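Local coordinates for protein insecticidal Delta-Endotoxin Cry8Ea1 (Bacillus Thuringiensis, PDB 3EB7) that kills insect larvae, notably those of the underground pest Holotrichia parallela, probably by binding receptors on gut cells and opening pores in their membranes, at residues D514-G518 / G519-N523; N465-G468 / H469-G473; L216-M219 / T220-P223; Y505-S508 / V509-L513; P532-W536 / Q537-Y541. One frame throughout, in Å; residues are numbered along the deposited sequence.

Contact 1. Residues D514-G518 / G519-N523; sequences DVVRG and GTTVN
The guanidinium of Arg517 takes the methyl CG1 of Val522 on one face, 3.5 Å above its plane. Thr520 CG2 and a water lie at its edge, in plane. This is the tip of a beta hairpin, closed by a type I' turn from Arg517 to Thr520. The arginine chain leaves with CG anti to the backbone N (chi1 -173°) and then bends at chi2 and chi3. That folds it back across Val522 at about a right angle. NH1 donates to the edge water at 3.1 Å, and NE is held by the carbonyl of Thr554. Gly518 and Gly519 make the corner of the turn, both with positive phi. Arg517 and Thr520 close it with two backbone bonds, of which Arg517 N to Thr520 O is 2.7 Å. One step further a beta bulge shifts the register between Val516 and Val515. Within it Val522 N reaches Val515 O at 2.9 Å, and Val515 CG1 meets Val522 CG2 at 4.0 Å. On the other face of the hairpin Val516 CG2 lies 4.0 Å from Thr521 OG1. A second water joins the two segments at the turn, donating to Val516 O and accepting from Gly519 N at 3.1 Å.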
# COMPACT_ATOMS: atom_id res chain seq x y z
N ASP A 514 1.59 13.48 24.94
CA ASP A 514 1.05 14.75 24.50
C ASP A 514 1.35 15.12 23.05
O ASP A 514 2.28 14.61 22.40
CB ASP A 514 1.45 15.86 25.42
CG ASP A 514 2.87 15.79 25.76
OD1 ASP A 514 3.67 15.83 24.80
OD2 ASP A 514 3.18 15.68 26.97
N VAL A 515 0.49 16.01 22.57
CA VAL A 515 0.49 16.55 21.24
C VAL A 515 1.01 17.98 21.33
O VAL A 515 0.45 18.80 22.04
CB VAL A 515 -0.95 16.58 20.70
CG1 VAL A 515 -0.99 17.03 19.24
CG2 VAL A 515 -1.57 15.19 20.88
N VAL A 516 2.12 18.24 20.65
CA VAL A 516 2.72 19.56 20.61
C VAL A 516 2.41 20.18 19.21
O VAL A 516 2.75 19.64 18.13
CB VAL A 516 4.26 19.46 20.91
CG1 VAL A 516 4.94 20.81 20.88
CG2 VAL A 516 4.51 18.73 22.24
N ARG A 517 1.70 21.29 19.25
CA ARG A 517 1.35 22.02 18.05
C ARG A 517 2.13 23.33 17.98
O ARG A 517 2.09 24.16 18.92
CB ARG A 517 -0.16 22.29 17.98
CG ARG A 517 -0.58 22.93 16.64
CD ARG A 517 -0.48 24.44 16.65
NE ARG A 517 -1.64 25.04 17.32
CZ ARG A 517 -1.62 25.59 18.54
NH1 ARG A 517 -0.49 25.64 19.26
NH2 ARG A 517 -2.72 26.11 19.03
N GLY A 518 2.81 23.52 16.85
CA GLY A 518 3.64 24.69 16.63
C GLY A 518 4.68 24.96 17.71
O GLY A 518 5.13 26.09 17.85
N GLY A 519 5.06 23.94 18.48
CA GLY A 519 6.00 24.12 19.60
C GLY A 519 5.38 24.12 21.00
O GLY A 519 6.08 23.95 22.02
N THR A 520 4.06 24.25 21.07
CA THR A 520 3.37 24.26 22.35
C THR A 520 2.36 23.11 22.51
O THR A 520 1.76 22.68 21.53
CB THR A 520 2.76 25.66 22.66
OG1 THR A 520 1.45 25.51 23.17
CG2 THR A 520 2.71 26.53 21.43
N THR A 521 2.23 22.59 23.74
CA THR A 521 1.37 21.45 24.07
C THR A 521 -0.08 21.85 24.02
O THR A 521 -0.48 22.85 24.66
CB THR A 521 1.68 20.93 25.48
OG1 THR A 521 3.03 20.47 25.52
CG2 THR A 521 0.79 19.76 25.85
N VAL A 522 -0.88 21.09 23.28
CA VAL A 522 -2.30 21.37 23.16
C VAL A 522 -3.17 20.27 23.77
O VAL A 522 -4.36 20.48 24.03
CB VAL A 522 -2.71 21.68 21.67
CG1 VAL A 522 -2.30 23.11 21.26
CG2 VAL A 522 -2.21 20.57 20.67
N ASN A 523 -2.58 19.10 24.00
CA ASN A 523 -3.28 17.95 24.57
C ASN A 523 -2.29 17.16 25.41
O ASN A 523 -1.13 17.07 25.04
CB ASN A 523 -3.87 17.03 23.49
CG ASN A 523 -4.99 17.68 22.69
OD1 ASN A 523 -6.05 18.02 23.23
ND2 ASN A 523 -4.80 17.80 21.39
O HOH W 1 5.23 21.23 16.93
O HOH W 2 -1.03 27.39 21.79

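Contact 2. Residues N465-G468 / H469-G473; sequences NEVG and HYLGG
Glu466 and His469 meet through both backbone and side chain. His469 N donates to Glu466 O at 3.1 Å, and that same carbonyl oxygen lies over one face of the imidazole. Arg187 adds two hydrogen bonds from outside the loop, NH2 to Glu466 O, which thus has two donors, and NE with His469 ND1. The CB of Glu466 sits on a face of the imidazole, 3.7 Å from the centroid, in a CH-pi contact. The glutamate chain bends at chi2 (-64°), which turns its carboxylate back along the ring. The two planes are 25° apart.

The polypeptide enters through an Asx turn: Asn465 OD1 accepts from Val467 N at 3.1 Å. A short 3-10 segment follows, within the loop between strands 448-452 and 476-478 of the C-terminal domain. Val467 O takes up Tyr470 N at 3.2 Å, in the same three-residue step as the bond from His469 to Glu466. Gly468 O is gripped by several amides. Leu471 N donates at 2.9 Å from well above the carbonyl plane, whereas Gly472 N comes in the plane at 3.0 Å. Gly473 N adds a weak third bond. Val467 and Leu471 lie side by side and touch through CG1 and CD1. The far end of Tyr470 is satisfied outside the loop, where its OH bonds to Asp180 on helix 161-191, the helix that also packs Val183 against His469 and Tyr470.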
# COMPACT_ATOMS: atom_id res chain seq x y z
N ASN A 465 10.87 -4.18 12.31
CA ASN A 465 9.74 -5.06 12.59
C ASN A 465 8.76 -4.87 11.41
O ASN A 465 8.91 -3.91 10.64
CB ASN A 465 9.10 -4.69 13.95
CG ASN A 465 8.45 -3.30 13.95
OD1 ASN A 465 7.59 -2.99 13.11
ND2 ASN A 465 8.86 -2.45 14.88
N GLU A 466 7.78 -5.76 11.26
CA GLU A 466 6.76 -5.63 10.20
C GLU A 466 5.35 -5.42 10.76
O GLU A 466 4.37 -5.95 10.23
CB GLU A 466 6.78 -6.84 9.26
CG GLU A 466 8.17 -7.16 8.64
CD GLU A 466 8.66 -6.04 7.73
OE1 GLU A 466 7.81 -5.24 7.26
OE2 GLU A 466 9.88 -5.96 7.48
N VAL A 467 5.26 -4.65 11.84
CA VAL A 467 3.99 -4.28 12.44
C VAL A 467 3.11 -3.49 11.45
O VAL A 467 1.88 -3.55 11.50
CB VAL A 467 4.20 -3.51 13.80
CG1 VAL A 467 2.89 -2.84 14.30
CG2 VAL A 467 4.76 -4.47 14.87
N GLY A 468 3.77 -2.82 10.51
CA GLY A 468 3.10 -2.04 9.48
C GLY A 468 2.35 -2.87 8.45
O GLY A 468 1.62 -2.30 7.66
N HIS A 469 2.49 -4.19 8.47
CA HIS A 469 1.59 -5.04 7.67
C HIS A 469 0.15 -4.80 7.98
O HIS A 469 -0.69 -4.97 7.12
CB HIS A 469 1.87 -6.53 7.82
CG HIS A 469 3.14 -6.98 7.18
ND1 HIS A 469 3.71 -8.20 7.48
CD2 HIS A 469 3.94 -6.40 6.26
CE1 HIS A 469 4.82 -8.34 6.77
NE2 HIS A 469 4.98 -7.26 6.03
N TYR A 470 -0.14 -4.39 9.21
CA TYR A 470 -1.48 -3.96 9.61
C TYR A 470 -1.82 -2.50 9.27
O TYR A 470 -3.01 -2.15 9.24
CB TYR A 470 -1.67 -4.15 11.12
CG TYR A 470 -1.96 -5.58 11.53
CD1 TYR A 470 -0.93 -6.41 12.00
CD2 TYR A 470 -3.26 -6.11 11.42
CE1 TYR A 470 -1.18 -7.74 12.38
CE2 TYR A 470 -3.52 -7.44 11.78
CZ TYR A 470 -2.48 -8.24 12.26
OH TYR A 470 -2.76 -9.54 12.63
N LEU A 471 -0.81 -1.65 9.02
CA LEU A 471 -1.02 -0.17 9.05
C LEU A 471 -0.90 0.50 7.67
O LEU A 471 -1.28 1.64 7.49
CB LEU A 471 -0.03 0.48 10.06
CG LEU A 471 0.16 -0.29 11.39
CD1 LEU A 471 1.30 0.29 12.25
CD2 LEU A 471 -1.13 -0.36 12.23
N GLY A 472 -0.36 -0.24 6.70
CA GLY A 472 -0.15 0.27 5.36
C GLY A 472 1.16 1.01 5.25
O GLY A 472 1.37 1.76 4.29
N GLY A 473 2.04 0.77 6.23
CA GLY A 473 3.33 1.48 6.36
C GLY A 473 3.93 1.31 7.76
O GLY A 473 3.30 0.78 8.63

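Contact 3. Residues L216-M219 / T220-P223; sequences LDIM and TLFP
Thr220 and Leu216 are joined by two hydrogen bonds to one acceptor. Thr220 N donates to Leu216 O at 2.9 Å, the ordinary helical step of four residues. Thr220 OG1 donates to the same oxygen at 2.8 Å, from above the carbonyl plane. The torsion chi1 (-56°) sets the hydroxyl beside the backbone N, which turns it toward the carbonyl one turn earlier in the helix. The buried hydroxyl is thereby satisfied inside the turn. The next two backbone bonds step three residues: Leu221 N to Ile218 O at 3.1 Å, and Phe222 N to Met219 O at 3.0 Å. The coil tightens here toward a 3-10 segment, as at the end of many helices. Among the polar side chains, Asp217 OD2 forms a salt bridge to Arg240.

The aromatic contact is a CH-pi interaction. Met219 CA lies almost exactly over the centre of the Phe222 ring, 3.6 Å from the centroid and 7° off the normal.

Apolar pairs fill in around it. Met219 crosses Phe222 at about a right angle, with CG 4.0 Å from CD1. Ile218 likewise crosses Leu221, their CD1 atoms 3.9 Å apart. Ile218 CG1 also lies near Phe222 CE2.

The site is near the end of helix 198-220, in the helical bundle of the N-terminal domain. Ile218 and Leu221 pack on helix 2-20, Ile218 and Phe222 reach helix 133-153, and Leu216, Met219 and Phe222 lie against helix 161-191.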
# COMPACT_ATOMS: atom_id res chain seq x y z
N LEU A 216 -2.77 -6.84 1.36
CA LEU A 216 -2.49 -5.85 2.39
C LEU A 216 -3.12 -4.49 2.19
O LEU A 216 -3.68 -3.94 3.13
CB LEU A 216 -0.97 -5.72 2.63
CG LEU A 216 -0.25 -6.99 3.09
CD1 LEU A 216 1.13 -6.57 3.42
CD2 LEU A 216 -0.96 -7.73 4.32
N ASP A 217 -3.01 -3.93 0.98
CA ASP A 217 -3.52 -2.56 0.71
C ASP A 217 -5.03 -2.45 0.92
O ASP A 217 -5.50 -1.47 1.50
CB ASP A 217 -3.14 -2.06 -0.71
CG ASP A 217 -1.62 -1.67 -0.83
OD1 ASP A 217 -0.92 -1.67 0.25
OD2 ASP A 217 -1.14 -1.38 -1.98
N ILE A 218 -5.81 -3.44 0.47
CA ILE A 218 -7.27 -3.33 0.71
C ILE A 218 -7.64 -3.58 2.19
O ILE A 218 -8.53 -2.95 2.74
CB ILE A 218 -8.15 -4.21 -0.26
CG1 ILE A 218 -9.61 -3.73 -0.22
CG2 ILE A 218 -8.07 -5.70 0.08
CD1 ILE A 218 -9.78 -2.26 -0.58
N MET A 219 -6.94 -4.51 2.82
CA MET A 219 -7.15 -4.83 4.22
C MET A 219 -6.89 -3.59 5.09
O MET A 219 -7.61 -3.34 6.05
CB MET A 219 -6.27 -6.05 4.57
CG MET A 219 -6.28 -6.45 6.04
SD MET A 219 -4.94 -5.64 6.97
CE MET A 219 -3.53 -5.84 5.92
N THR A 220 -5.87 -2.81 4.74
CA THR A 220 -5.51 -1.58 5.47
C THR A 220 -6.73 -0.64 5.59
O THR A 220 -6.86 0.10 6.57
CB THR A 220 -4.30 -0.83 4.79
OG1 THR A 220 -3.20 -1.71 4.68
CG2 THR A 220 -3.84 0.37 5.60
N LEU A 221 -7.63 -0.68 4.60
CA LEU A 221 -8.76 0.25 4.57
C LEU A 221 -9.97 -0.24 5.40
O LEU A 221 -10.90 0.54 5.68
CB LEU A 221 -9.16 0.55 3.12
CG LEU A 221 -8.04 1.03 2.17
CD1 LEU A 221 -8.56 1.14 0.77
CD2 LEU A 221 -7.53 2.40 2.62
N PHE A 222 -9.93 -1.53 5.81
CA PHE A 222 -11.06 -2.16 6.53
C PHE A 222 -11.59 -1.36 7.73
O PHE A 222 -12.81 -1.31 7.93
CB PHE A 222 -10.72 -3.60 6.98
CG PHE A 222 -10.66 -4.61 5.85
CD1 PHE A 222 -10.20 -5.91 6.09
CD2 PHE A 222 -11.08 -4.28 4.54
CE1 PHE A 222 -10.13 -6.85 5.10
CE2 PHE A 222 -11.04 -5.23 3.52
CZ PHE A 222 -10.54 -6.51 3.80
N PRO A 223 -10.69 -0.77 8.56
CA PRO A 223 -11.19 0.00 9.73
C PRO A 223 -12.03 1.21 9.37
O PRO A 223 -12.87 1.66 10.17
CB PRO A 223 -9.89 0.46 10.43
CG PRO A 223 -8.83 -0.51 9.94
CD PRO A 223 -9.21 -0.82 8.53

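Contact 4. Residues Y505-S508 / V509-L513; sequences YCSS and VDFDL
Phe511 points its edge at the face of Tyr505. The pair is a T-shaped stack, with centroids 5.1 Å apart and planes at 80°. The approach is off-centre: Phe511 CZ stands 3.7 Å above the tyrosine plane, toward its rim. The nearest atoms are Tyr505 CE2 and Phe511 CE2, at 3.6 Å. Both rings have CG between the backbone N and the carbonyl carbon (chi1 77° and 59°), the torsion that brings each ring to the other.

Ser507 closes the angle between them. Its OG donates to Val509 O at 2.7 Å, in the carbonyl plane, and lies 3.5 Å from Phe511 CE2. The bond spans just two residues and pins the corner where the chain changes direction. This is the tightly packed, buried part. The phenol OH of Tyr505 is hydrogen-bonded to the carbonyl of Asn528.

The looser side carries Asp510 and Asp512, both partly exposed. Neither touches the segment 505-508. Asp510 OD2 accepts from Lys529 N, and Asp512 forms a salt bridge to Arg526.

The bend carries the chain from one sheet of the C-terminal domain to the other, as expected of a beta sandwich in the galactose-binding clan. Strand 498-507 pairs with strands 545-548 and 578-588. Strand 511-517 lies between strands 559-567 and 520-527. The side chain of Phe527, on strand 520-527, touches both aromatic residues, while Val566 of strand 559-567 and Val578 of strand 578-588 pack on Phe511.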
# COMPACT_ATOMS: atom_id res chain seq x y z
N TYR A 505 -2.41 3.68 18.22
CA TYR A 505 -1.21 3.14 18.84
C TYR A 505 -1.37 1.70 19.30
O TYR A 505 -2.45 1.18 19.34
CB TYR A 505 -0.78 4.00 20.03
CG TYR A 505 -1.63 3.77 21.27
CD1 TYR A 505 -2.82 4.47 21.46
CD2 TYR A 505 -1.26 2.81 22.24
CE1 TYR A 505 -3.61 4.27 22.60
CE2 TYR A 505 -2.05 2.59 23.36
CZ TYR A 505 -3.21 3.33 23.54
OH TYR A 505 -4.00 3.12 24.64
N CYS A 506 -0.26 1.07 19.63
CA CYS A 506 -0.26 -0.21 20.28
C CYS A 506 0.86 -0.13 21.33
O CYS A 506 1.99 0.32 21.00
CB CYS A 506 -0.02 -1.31 19.25
SG CYS A 506 0.19 -2.96 19.98
N SER A 507 0.59 -0.54 22.57
CA SER A 507 1.66 -0.64 23.60
C SER A 507 1.48 -1.80 24.55
O SER A 507 0.36 -2.25 24.76
CB SER A 507 1.78 0.63 24.41
OG SER A 507 0.57 0.89 25.08
N SER A 508 2.59 -2.28 25.10
CA SER A 508 2.61 -3.25 26.19
C SER A 508 2.61 -2.53 27.56
O SER A 508 2.61 -3.19 28.60
CB SER A 508 3.87 -4.13 26.09
OG SER A 508 5.04 -3.31 26.02
N VAL A 509 2.59 -1.19 27.56
CA VAL A 509 2.69 -0.39 28.79
C VAL A 509 1.69 0.77 28.78
O VAL A 509 1.24 1.16 27.71
CB VAL A 509 4.13 0.18 29.03
CG1 VAL A 509 5.08 -0.94 29.30
CG2 VAL A 509 4.60 1.09 27.86
N ASP A 510 1.33 1.29 29.96
CA ASP A 510 0.56 2.54 30.06
C ASP A 510 1.61 3.67 29.97
O ASP A 510 2.73 3.46 30.37
CB ASP A 510 -0.21 2.70 31.40
CG ASP A 510 -1.02 1.45 31.82
OD1 ASP A 510 -1.01 1.13 33.06
OD2 ASP A 510 -1.68 0.80 30.97
N PHE A 511 1.23 4.87 29.49
CA PHE A 511 2.18 5.94 29.19
C PHE A 511 1.48 7.29 29.13
O PHE A 511 0.28 7.39 28.87
CB PHE A 511 2.92 5.70 27.84
CG PHE A 511 2.00 5.60 26.65
CD1 PHE A 511 1.84 6.67 25.78
CD2 PHE A 511 1.23 4.44 26.43
CE1 PHE A 511 0.93 6.57 24.69
CE2 PHE A 511 0.35 4.34 25.37
CZ PHE A 511 0.20 5.42 24.51
N ASP A 512 2.26 8.33 29.36
CA ASP A 512 1.86 9.71 29.15
C ASP A 512 2.06 10.12 27.66
O ASP A 512 3.11 9.87 27.08
CB ASP A 512 2.70 10.60 30.08
CG ASP A 512 2.23 10.56 31.56
OD1 ASP A 512 1.20 9.92 31.87
OD2 ASP A 512 2.89 11.21 32.42
N LEU A 513 1.07 10.75 27.05
CA LEU A 513 1.19 11.21 25.68
C LEU A 513 0.79 12.66 25.60
O LEU A 513 -0.22 13.05 26.14
CB LEU A 513 0.31 10.37 24.72
CG LEU A 513 0.46 10.69 23.21
CD1 LEU A 513 0.19 9.46 22.35
CD2 LEU A 513 -0.41 11.89 22.75

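Contact 5. Residues P532-W536 / Q537-Y541; sequences PNVGW and QSLKY
Gln537 folds its side chain flat over the indole of Trp536, its neighbour in sequence. The two residues belong to a short 3-10 turn in the loop between strands 520-527 and 545-548. Amide and ring planes are 19° apart and stacked. Gln537 CG lies over the six-membered ring, 3.6 Å from its centroid, in a CH-pi contact. The amide carbon CD is 3.5 Å above the ring plane, displaced toward the rim. Two torsions bring the groups together. Trp536 CG stands between its backbone N and carbonyl carbon (chi1 67°), and the glutamine chain bends at chi2 (90°). Gln537 is exposed and touches a crystal neighbour, so the packing may influence its pose. The indole itself is wedged against Asn465, Glu466 and Val467, with Tyr579 and Arg187 also in touch.

The side chains of Val534 and Leu539 cross obliquely. Val534 CG2 is 4.0 Å from Leu539 CD2 and 3.9 Å from Ser538 CB. Leu539 is the buried member and goes on to pack against Cys506 and Tyr579. Two backbone bonds of three-residue span hold the turn: Ser538 N to Gly535 O at 2.9 Å, and Leu539 N to Trp536 O at 3.1 Å. A water completes it, donating to Trp536 O at 2.6 Å and to Leu539 O at 3.3 Å.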
# COMPACT_ATOMS: atom_id res chain seq x y z
N PRO A 532 -0.19 -7.54 25.29
CA PRO A 532 0.75 -8.12 26.27
C PRO A 532 2.20 -7.86 25.85
O PRO A 532 2.46 -7.33 24.76
CB PRO A 532 0.41 -9.62 26.25
CG PRO A 532 -0.15 -9.86 24.86
CD PRO A 532 -0.83 -8.58 24.44
N ASN A 533 3.14 -8.20 26.73
CA ASN A 533 4.56 -8.15 26.43
C ASN A 533 4.92 -9.36 25.57
O ASN A 533 5.22 -10.43 26.09
CB ASN A 533 5.34 -8.22 27.75
CG ASN A 533 6.65 -7.46 27.71
OD1 ASN A 533 6.86 -6.55 28.51
ND2 ASN A 533 7.53 -7.81 26.79
N VAL A 534 4.84 -9.20 24.24
CA VAL A 534 5.14 -10.29 23.31
C VAL A 534 5.95 -9.68 22.18
O VAL A 534 5.98 -8.45 22.05
CB VAL A 534 3.87 -10.99 22.73
CG1 VAL A 534 3.32 -12.00 23.70
CG2 VAL A 534 2.76 -9.96 22.34
N GLY A 535 6.64 -10.52 21.41
CA GLY A 535 7.28 -10.05 20.18
C GLY A 535 6.25 -9.47 19.22
O GLY A 535 5.07 -9.90 19.20
N TRP A 536 6.68 -8.50 18.42
CA TRP A 536 5.81 -7.83 17.46
C TRP A 536 5.03 -8.79 16.54
O TRP A 536 3.96 -8.44 16.08
CB TRP A 536 6.60 -6.76 16.66
CG TRP A 536 7.62 -7.32 15.76
CD1 TRP A 536 8.96 -7.44 16.01
CD2 TRP A 536 7.40 -7.84 14.42
NE1 TRP A 536 9.58 -8.04 14.94
CE2 TRP A 536 8.66 -8.29 13.95
CE3 TRP A 536 6.27 -8.00 13.59
CZ2 TRP A 536 8.82 -8.89 12.68
CZ3 TRP A 536 6.42 -8.61 12.34
CH2 TRP A 536 7.69 -9.05 11.89
N GLN A 537 5.54 -9.99 16.29
CA GLN A 537 4.93 -10.94 15.36
C GLN A 537 3.62 -11.45 15.90
O GLN A 537 2.73 -11.84 15.14
CB GLN A 537 5.85 -12.11 15.11
CG GLN A 537 7.21 -11.78 14.44
CD GLN A 537 8.34 -11.46 15.45
OE1 GLN A 537 8.09 -11.23 16.67
NE2 GLN A 537 9.60 -11.46 14.95
N SER A 538 3.49 -11.40 17.22
CA SER A 538 2.27 -11.83 17.89
C SER A 538 1.19 -10.74 17.98
O SER A 538 0.06 -11.02 18.39
CB SER A 538 2.59 -12.43 19.27
OG SER A 538 3.60 -13.42 19.16
N LEU A 539 1.50 -9.51 17.61
CA LEU A 539 0.48 -8.45 17.70
C LEU A 539 -0.64 -8.72 16.71
O LEU A 539 -0.39 -9.16 15.62
CB LEU A 539 1.05 -7.04 17.52
CG LEU A 539 2.19 -6.69 18.48
CD1 LEU A 539 2.71 -5.23 18.29
CD2 LEU A 539 1.79 -6.96 19.95
N LYS A 540 -1.87 -8.45 17.10
CA LYS A 540 -3.03 -8.67 16.26
C LYS A 540 -3.83 -7.39 16.07
O LYS A 540 -3.54 -6.39 16.71
CB LYS A 540 -3.90 -9.77 16.85
CG LYS A 540 -3.65 -11.12 16.17
CD LYS A 540 -2.55 -11.89 16.78
CE LYS A 540 -2.52 -13.32 16.25
NZ LYS A 540 -1.86 -13.50 14.93
N TYR A 541 -4.83 -7.43 15.19
CA TYR A 541 -5.69 -6.27 14.97
C TYR A 541 -6.19 -5.61 16.28
O TYR A 541 -6.05 -4.41 16.44
CB TYR A 541 -6.89 -6.60 14.07
CG TYR A 541 -7.68 -5.36 13.79
CD1 TYR A 541 -7.27 -4.46 12.80
CD2 TYR A 541 -8.78 -5.02 14.60
CE1 TYR A 541 -7.97 -3.26 12.57
CE2 TYR A 541 -9.49 -3.82 14.39
CZ TYR A 541 -9.07 -2.95 13.37
OH TYR A 541 -9.78 -1.79 13.14
O HOH W 3 2.33 -8.30 14.05

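Along the chain the order is contact 3, contact 2, contact 4, contact 1, contact 5. Contact 3 belongs to the N-terminal helical domain; the others lie in the C-terminal domain. Contacts 2 and 3 have centres 11 Å apart and touch where Met219 CE meets His469 O, so they form part of the interface between these domains. Contact 5 packs on contact 2 through Trp536 and on contact 3 through Tyr541 and Pro223. It also touches contact 4, where Ser508 lies near Pro532. Contacts 4 and 1 adjoin on strand 511-517, with centres 18 Å apart. Contact 1 lies far from contacts 2, 3 and 5, its nearest atoms about 17 to 20 Å from theirs.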